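Racemase, putative (Roseobacter denitrificans, PDB 3TCS) binds magnesium and D-alanine in a TIM-barrel domain of the mandelate racemase/muconate lactonizing enzyme type and may act as a hydro-lyase or racemase. Local coordinates at residues S139-R143 / P339-P343. Residues are numbered along the deposited sequence; the frame is centred on the assembly and turned at random.
Sequences SSMKR and PDYYP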
loop_
_atom_site.group_PDB
_atom_site.type_symbol
_atom_site.label_atom_id
_atom_site.label_comp_id
_atom_site.label_asym_id
_atom_site.label_seq_id
_atom_site.Cartn_x
_atom_site.Cartn_y
_atom_site.Cartn_z
ATOM N N SER B 139 -3.545 27.600 0.632
ATOM C CA SER B 139 -2.445 26.663 0.732
ATOM C C SER B 139 -1.453 26.720 -0.428
ATOM O O SER B 139 -1.812 26.474 -1.578
ATOM C CB SER B 139 -3.019 25.247 0.875
ATOM O OG SER B 139 -2.030 24.311 1.257
ATOM N N SER B 140 -0.204 27.058 -0.110
ATOM C CA SER B 140 0.862 27.112 -1.105
ATOM C C SER B 140 1.514 25.734 -1.166
ATOM O O SER B 140 1.788 25.131 -0.129
ATOM C CB SER B 140 1.925 28.142 -0.721
ATOM O OG SER B 140 3.089 27.947 -1.506
ATOM N N MET B 141 1.766 25.244 -2.375
ATOM C CA MET B 141 2.371 23.926 -2.564
ATOM C C MET B 141 3.862 23.997 -2.890
ATOM O O MET B 141 4.570 22.992 -2.824
ATOM C CB MET B 141 1.673 23.197 -3.715
ATOM C CG MET B 141 0.173 23.081 -3.587
ATOM S SD MET B 141 -0.308 22.073 -2.188
ATOM C CE MET B 141 -1.908 22.782 -1.802
ATOM N N LYS B 142 4.331 25.190 -3.233
ATOM C CA LYS B 142 5.716 25.389 -3.636
ATOM C C LYS B 142 6.794 25.564 -2.577
ATOM O O LYS B 142 6.557 26.097 -1.497
ATOM C CB LYS B 142 5.793 26.584 -4.588
ATOM C CG LYS B 142 5.038 26.393 -5.893
ATOM C CD LYS B 142 5.106 27.651 -6.745
ATOM C CE LYS B 142 4.509 27.423 -8.125
ATOM N NZ LYS B 142 4.612 28.635 -8.983
ATOM N N ARG B 143 7.988 25.095 -2.927
ATOM C CA ARG B 143 9.181 25.224 -2.106
ATOM C C ARG B 143 10.201 25.978 -2.955
ATOM O O ARG B 143 11.123 26.609 -2.438
ATOM C CB ARG B 143 9.735 23.857 -1.715
ATOM C CG ARG B 143 9.038 23.268 -0.512
ATOM C CD ARG B 143 9.782 22.074 0.036
ATOM N NE ARG B 143 9.203 21.656 1.305
ATOM C CZ ARG B 143 8.051 21.008 1.426
ATOM N NH1 ARG B 143 7.344 20.685 0.351
ATOM N NH2 ARG B 143 7.590 20.711 2.631
ATOM N N PRO B 339 -2.299 27.366 -13.069
ATOM C CA PRO B 339 -2.048 26.359 -14.104
ATOM C C PRO B 339 -0.584 25.989 -14.326
ATOM O O PRO B 339 -0.294 24.957 -14.929
ATOM C CB PRO B 339 -2.701 26.971 -15.344
ATOM C CG PRO B 339 -2.549 28.439 -15.111
ATOM C CD PRO B 339 -2.917 28.570 -13.648
ATOM N N ASP B 340 0.342 26.810 -13.843
ATOM C CA ASP B 340 1.754 26.493 -14.015
ATOM C C ASP B 340 2.120 25.312 -13.122
ATOM O O ASP B 340 3.088 24.599 -13.380
ATOM C CB ASP B 340 2.637 27.698 -13.659
ATOM C CG ASP B 340 2.603 28.037 -12.174
ATOM O OD1 ASP B 340 1.518 28.384 -11.665
ATOM O OD2 ASP B 340 3.664 27.959 -11.519
ATOM N N TYR B 341 1.330 25.110 -12.071
ATOM C CA TYR B 341 1.575 24.029 -11.126
ATOM C C TYR B 341 0.632 22.854 -11.366
ATOM O O TYR B 341 1.052 21.701 -11.330
ATOM C CB TYR B 341 1.399 24.533 -9.693
ATOM C CG TYR B 341 1.988 23.615 -8.653
ATOM C CD1 TYR B 341 3.350 23.661 -8.347
ATOM C CD2 TYR B 341 1.195 22.679 -7.989
ATOM C CE1 TYR B 341 3.908 22.799 -7.406
ATOM C CE2 TYR B 341 1.745 21.810 -7.046
ATOM C CZ TYR B 341 3.100 21.877 -6.761
ATOM O OH TYR B 341 3.645 21.027 -5.827
ATOM N N TYR B 342 -0.644 23.153 -11.587
ATOM C CA TYR B 342 -1.652 22.125 -11.846
ATOM C C TYR B 342 -2.326 22.404 -13.191
ATOM O O TYR B 342 -3.481 22.821 -13.235
ATOM C CB TYR B 342 -2.734 22.134 -10.759
ATOM C CG TYR B 342 -2.283 21.737 -9.371
ATOM C CD1 TYR B 342 -1.551 20.570 -9.158
ATOM C CD2 TYR B 342 -2.665 22.488 -8.260
ATOM C CE1 TYR B 342 -1.216 20.155 -7.863
ATOM C CE2 TYR B 342 -2.339 22.084 -6.966
ATOM C CZ TYR B 342 -1.619 20.915 -6.775
ATOM O OH TYR B 342 -1.346 20.484 -5.496
ATOM N N PRO B 343 -1.617 22.169 -14.305
ATOM C CA PRO B 343 -2.209 22.424 -15.625
ATOM C C PRO B 343 -3.452 21.584 -15.930
ATOM O O PRO B 343 -4.375 22.036 -16.611
ATOM C CB PRO B 343 -1.053 22.121 -16.579
ATOM C CG PRO B 343 -0.311 21.036 -15.860
ATOM C CD PRO B 343 -0.278 21.568 -14.438
#
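A salt bridge joins Lys142 to Asp340, with NZ of the lysine 2.8 Å from OD2 of the aspartate and bound on that oxygen's syn side. The lysine chain is extended beyond CG (chi2 177°), which carries the ammonium group across to the other loop. It runs past the Tyr341 ring in the opposite direction, its CE 3.9 Å from Tyr341 CD1. Further along the same side of the ring, obliquely, Met141 CB lies 3.6 Å from Tyr341 CE2, the two side chains crossing at about a right angle. Met141 then bends at chi2 (-65°), and its CG passes 3.6 Å from Tyr342 OH. The two tyrosines pack on each other as well: Tyr341 CD2 sits 3.4 Å above the plane of Tyr342, over the ring centre. Met141 also touches the bound D-alanine as one of its pocket residues; its side chain is about 8 Å from a bound magnesium ion. In the TIM barrel, 139-143 leads from strand 132-139 toward helix 147-161, while 339-343 follows strand 332-335, the parallel neighbour of 132-139; Glu337, in the loop after strand 332-335, accepts a hydrogen bond from the Met141 backbone N through OE2.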